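PDB 2GK3: putative cytoplasmic protein from Salmonella typhimurium, which is of unknown function but assembles as a hexamer and belongs to a family related to class I glutamine amidotransferases. Local coordinates for residues 57-60 with 61-65; 137-141 with 142-146. All blocks are in the same frame, centred on the assembly; numbering follows the deposited sequence.

Contact 1. Residues 57-60 with 61-65; sequences DYMP and AHTVQ
Pro60 and Thr63 meet at the turn from strand 55-59 into helix 61-67, a strand-to-helix junction in a glutamine amidotransferase-like domain; the short segments 57-59 and 61-65 lie at 78° to each other. One backbone hydrogen bond spans the junction, from Thr63 N to Pro60 O at 3.0 Å. It is bent, 135° at the hydrogen, and the donor stands above the carbonyl plane. Apolar contacts follow from Met59, a selenomethionine. Its CG, anti to the backbone N (chi1 -174°), lies 3.7 Å from Thr63 CB, and the chain runs on extended through chi2, bringing SE to 3.6 Å from Val64 CG2, the two side chains crossing at about a right angle. Phe68 and Pro69 also pack on Met59, while Val64 reaches Ile16 on strand 12-28, which pairs in parallel with strand 55-59. The aromatic contacts gather at His62, whose ring also meets His21 of its own chain and both Tyr38 and His62 of a second subunit, placing this turn at a hexamer interface. Pro60 covers part of the His62 ring in a CH-pi contact, with Pro60 CB 4.1 Å from the ring centroid and displaced toward the rim near His62 CE1.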
loop_
_atom_site.group_PDB
_atom_site.type_symbol
_atom_site.label_atom_id
_atom_site.label_comp_id
_atom_site.label_asym_id
_atom_site.label_seq_id
_atom_site.Cartn_x
_atom_site.Cartn_y
_atom_site.Cartn_z
ATOM N N ASP E 57 -21.580 -24.457 -7.584
ATOM C CA ASP E 57 -21.699 -23.024 -7.346
ATOM C C ASP E 57 -20.341 -22.470 -6.925
ATOM O O ASP E 57 -19.726 -22.955 -5.973
ATOM C CB ASP E 57 -22.721 -22.726 -6.254
ATOM C CG ASP E 57 -24.151 -22.913 -6.726
ATOM O OD1 ASP E 57 -24.374 -23.275 -7.907
ATOM O OD2 ASP E 57 -25.060 -22.721 -5.896
ATOM N N TYR E 58 -19.875 -21.463 -7.643
ATOM C CA TYR E 58 -18.619 -20.830 -7.322
ATOM C C TYR E 58 -18.831 -19.554 -6.511
ATOM O O TYR E 58 -19.566 -18.647 -6.916
ATOM C CB TYR E 58 -17.815 -20.524 -8.579
ATOM C CG TYR E 58 -16.467 -19.936 -8.270
ATOM C CD1 TYR E 58 -15.654 -20.495 -7.279
ATOM C CD2 TYR E 58 -15.989 -18.841 -8.966
ATOM C CE1 TYR E 58 -14.415 -19.959 -6.978
ATOM C CE2 TYR E 58 -14.736 -18.310 -8.682
ATOM C CZ TYR E 58 -13.959 -18.876 -7.677
ATOM O OH TYR E 58 -12.723 -18.345 -7.377
HETATM N N MSE E 59 -18.174 -19.498 -5.359
HETATM C CA MSE E 59 -18.264 -18.344 -4.495
HETATM C C MSE E 59 -16.864 -17.804 -4.220
HETATM O O MSE E 59 -16.175 -18.281 -3.310
HETATM C CB MSE E 59 -18.990 -18.703 -3.205
HETATM C CG MSE E 59 -19.254 -17.508 -2.303
HETATM SE SE MSE E 59 -20.118 -17.984 -0.628
HETATM C CE MSE E 59 -21.892 -18.430 -1.308
ATOM N N PRO E 60 -16.430 -16.805 -5.018
ATOM C CA PRO E 60 -15.138 -16.170 -4.759
ATOM C C PRO E 60 -15.116 -15.555 -3.357
ATOM O O PRO E 60 -16.172 -15.259 -2.799
ATOM C CB PRO E 60 -15.054 -15.072 -5.814
ATOM C CG PRO E 60 -16.098 -15.401 -6.848
ATOM C CD PRO E 60 -17.133 -16.227 -6.185
ATOM N N ALA E 61 -13.921 -15.367 -2.804
ATOM C CA ALA E 61 -13.747 -14.718 -1.499
ATOM C C ALA E 61 -14.582 -13.444 -1.280
ATOM O O ALA E 61 -15.228 -13.306 -0.236
ATOM C CB ALA E 61 -12.278 -14.440 -1.242
ATOM N N HIS E 62 -14.582 -12.523 -2.249
ATOM C CA HIS E 62 -15.352 -11.270 -2.090
ATOM C C HIS E 62 -16.838 -11.512 -1.838
ATOM O O HIS E 62 -17.468 -10.766 -1.088
ATOM C CB HIS E 62 -15.090 -10.218 -3.206
ATOM C CG HIS E 62 -15.420 -10.676 -4.594
ATOM N ND1 HIS E 62 -14.449 -10.986 -5.524
ATOM C CD2 HIS E 62 -16.606 -10.871 -5.215
ATOM C CE1 HIS E 62 -15.018 -11.353 -6.653
ATOM N NE2 HIS E 62 -16.327 -11.310 -6.487
ATOM N N THR E 63 -17.381 -12.580 -2.411
ATOM C CA THR E 63 -18.799 -12.899 -2.265
ATOM C C THR E 63 -19.149 -13.436 -0.867
ATOM O O THR E 63 -20.283 -13.306 -0.423
ATOM C CB THR E 63 -19.233 -13.913 -3.353
ATOM O OG1 THR E 63 -18.874 -13.399 -4.634
ATOM C CG2 THR E 63 -20.725 -14.175 -3.325
ATOM N N VAL E 64 -18.195 -14.075 -0.190
ATOM C CA VAL E 64 -18.374 -14.439 1.213
ATOM C C VAL E 64 -18.541 -13.173 2.076
ATOM O O VAL E 64 -19.386 -13.147 2.968
ATOM C CB VAL E 64 -17.198 -15.323 1.732
ATOM C CG1 VAL E 64 -17.274 -15.546 3.265
ATOM C CG2 VAL E 64 -17.159 -16.659 0.991
ATOM N N GLN E 65 -17.744 -12.138 1.786
ATOM C CA GLN E 65 -17.788 -10.836 2.472
ATOM C C GLN E 65 -19.140 -10.123 2.373
ATOM O O GLN E 65 -19.643 -9.628 3.372
ATOM C CB GLN E 65 -16.704 -9.888 1.943
ATOM C CG GLN E 65 -15.270 -10.328 2.135
ATOM C CD GLN E 65 -14.277 -9.161 2.012
ATOM O OE1 GLN E 65 -14.150 -8.537 0.951
ATOM N NE2 GLN E 65 -13.561 -8.873 3.101
#

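Contact 2. Residues 137-141 with 142-146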
loop_
_atom_site.group_PDB
_atom_site.type_symbol
_atom_site.label_atom_id
_atom_site.label_comp_id
_atom_site.label_asym_id
_atom_site.label_seq_id
_atom_site.Cartn_x
_atom_site.Cartn_y
_atom_site.Cartn_z
ATOM N N ALA E 137 -4.248 -17.573 7.626
ATOM C CA ALA E 137 -5.480 -18.345 7.416
ATOM C C ALA E 137 -6.076 -18.667 8.769
ATOM O O ALA E 137 -7.303 -18.659 8.922
ATOM C CB ALA E 137 -5.224 -19.611 6.626
ATOM N N ASN E 138 -5.181 -18.933 9.740
ATOM C CA ASN E 138 -5.510 -18.956 11.159
ATOM C C ASN E 138 -6.609 -19.944 11.604
ATOM O O ASN E 138 -7.219 -19.749 12.653
ATOM C CB ASN E 138 -5.895 -17.538 11.608
ATOM C CG ASN E 138 -5.918 -17.395 13.119
ATOM O OD1 ASN E 138 -4.980 -17.816 13.809
ATOM N ND2 ASN E 138 -6.982 -16.809 13.639
ATOM N N TYR E 139 -6.836 -21.003 10.835
ATOM C CA TYR E 139 -7.961 -21.892 11.074
ATOM C C TYR E 139 -7.923 -22.648 12.403
ATOM O O TYR E 139 -8.978 -23.055 12.914
ATOM C CB TYR E 139 -8.142 -22.854 9.897
ATOM C CG TYR E 139 -8.933 -22.235 8.762
ATOM C CD1 TYR E 139 -8.297 -21.730 7.614
ATOM C CD2 TYR E 139 -10.324 -22.144 8.838
ATOM C CE1 TYR E 139 -9.043 -21.171 6.561
ATOM C CE2 TYR E 139 -11.062 -21.561 7.824
ATOM C CZ TYR E 139 -10.430 -21.081 6.687
ATOM O OH TYR E 139 -11.223 -20.511 5.696
ATOM N N LYS E 140 -6.724 -22.806 12.974
ATOM C CA LYS E 140 -6.532 -23.583 14.211
ATOM C C LYS E 140 -7.185 -22.906 15.414
ATOM O O LYS E 140 -7.600 -23.567 16.361
ATOM C CB LYS E 140 -5.052 -23.795 14.480
ATOM C CG LYS E 140 -4.812 -24.589 15.735
ATOM C CD LYS E 140 -3.362 -24.964 15.932
ATOM C CE LYS E 140 -3.291 -26.171 16.877
ATOM N NZ LYS E 140 -1.902 -26.600 17.105
ATOM N N ASN E 141 -7.265 -21.582 15.347
ATOM C CA ASN E 141 -7.808 -20.756 16.391
ATOM C C ASN E 141 -9.270 -20.393 16.129
ATOM O O ASN E 141 -9.783 -19.406 16.657
ATOM C CB ASN E 141 -6.918 -19.533 16.537
ATOM C CG ASN E 141 -5.501 -19.914 16.958
ATOM O OD1 ASN E 141 -5.324 -20.719 17.880
ATOM N ND2 ASN E 141 -4.489 -19.371 16.269
ATOM N N THR E 142 -9.944 -21.225 15.336
ATOM C CA THR E 142 -11.355 -21.015 14.994
ATOM C C THR E 142 -12.168 -22.245 15.335
ATOM O O THR E 142 -11.613 -23.334 15.530
ATOM C CB THR E 142 -11.560 -20.732 13.470
ATOM O OG1 THR E 142 -11.332 -21.932 12.720
ATOM C CG2 THR E 142 -10.642 -19.602 12.959
ATOM N N VAL E 143 -13.491 -22.084 15.377
ATOM C CA VAL E 143 -14.409 -23.194 15.695
ATOM C C VAL E 143 -14.430 -24.298 14.628
ATOM O O VAL E 143 -15.085 -25.339 14.801
ATOM C CB VAL E 143 -15.820 -22.681 16.010
ATOM C CG1 VAL E 143 -15.782 -21.825 17.311
ATOM C CG2 VAL E 143 -16.373 -21.860 14.858
ATOM N N LEU E 144 -13.696 -24.085 13.536
ATOM C CA LEU E 144 -13.623 -25.079 12.469
ATOM C C LEU E 144 -12.509 -26.130 12.674
ATOM O O LEU E 144 -12.557 -27.198 12.078
ATOM C CB LEU E 144 -13.439 -24.382 11.100
ATOM C CG LEU E 144 -13.936 -25.127 9.856
ATOM C CD1 LEU E 144 -15.474 -25.349 9.909
ATOM C CD2 LEU E 144 -13.530 -24.412 8.546
ATOM N N ALA E 145 -11.497 -25.809 13.477
ATOM C CA ALA E 145 -10.391 -26.743 13.745
ATOM C C ALA E 145 -10.892 -28.152 14.164
ATOM O O ALA E 145 -10.441 -29.157 13.625
ATOM C CB ALA E 145 -9.403 -26.147 14.778
ATOM N N GLU E 146 -11.860 -28.215 15.077
ATOM C CA GLU E 146 -12.409 -29.513 15.530
ATOM C C GLU E 146 -13.133 -30.315 14.460
ATOM O O GLU E 146 -13.359 -31.514 14.641
ATOM C CB GLU E 146 -13.366 -29.331 16.718
ATOM C CG GLU E 146 -12.682 -28.989 18.024
ATOM C CD GLU E 146 -11.875 -30.143 18.601
ATOM O OE1 GLU E 146 -12.096 -31.300 18.193
ATOM O OE2 GLU E 146 -11.014 -29.888 19.469
#
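The backbone from Tyr139 to Ala145 passes through a short 3-10 segment at 139-140 and then a type I beta turn from Thr142 to Ala145, closed by Ala145 N to Thr142 O at 3.2 Å. Two donors of Thr142 converge on Tyr139 O from the same face of its carbonyl plane. The hydroxyl bond is the shorter, 2.6 Å from Thr142 OG1 to Tyr139 O, with OG1 tilted 25° from the plane; the amide Thr142 N stands much higher above it. A chi1 of 71° sets OG1 between the backbone N and the carbonyl carbon, on the side where Tyr139 O and the amide of Leu144 can both be reached. While donating its proton to Tyr139 O, the hydroxyl accepts from Leu144 N at 3.3 Å, two residues on, which makes an ST turn overlapping the beta turn. The loop lies between strands 120-124 and 150-151 of the glutamine amidotransferase-like domain. The methyl branch, Thr142 CG2, packs on Asn138 O at 3.4 Å. Leu144 runs alongside the Tyr139 ring, pointing the same way, and its CD2 comes within 3.8 Å of Tyr139 CE2; both side chains rest on Ile83, and Tyr139 OH bonds to Ile86 O. At the end of the turn, Ala145 CB sits 3.5 Å from Lys140 O. The Lys140 side chain heads elsewhere, to a salt bridge with Asp154 and a hydrogen bond to Met152 O. A side-chain amide pair links Asn141 ND2 to Asn138 OD1 at 3.0 Å, the acceptor lying nearly in the Asn141 amide plane.

How the contacts relate
From the N terminus, contact 1 comes first, closing the turn between strand 55-59 and helix 61-67; contact 2 follows in the loop after strand 120-124. They occur in series, neither nesting nor crossing, and each joins two abutting segments, through residues mostly three to five apart. Their centres are 19 Å apart and their nearest atoms about 8 Å, without touching. Ile86, after strand 80-84, borders both: Ala61 and Val64 pack on it, and it also meets Tyr139. Phe91 of helix 88-92 likewise meets Val64 and Tyr139. The two turns also approach different neighbours in the hexamer, the second and third subunits at contact 1 and the fourth at contact 2.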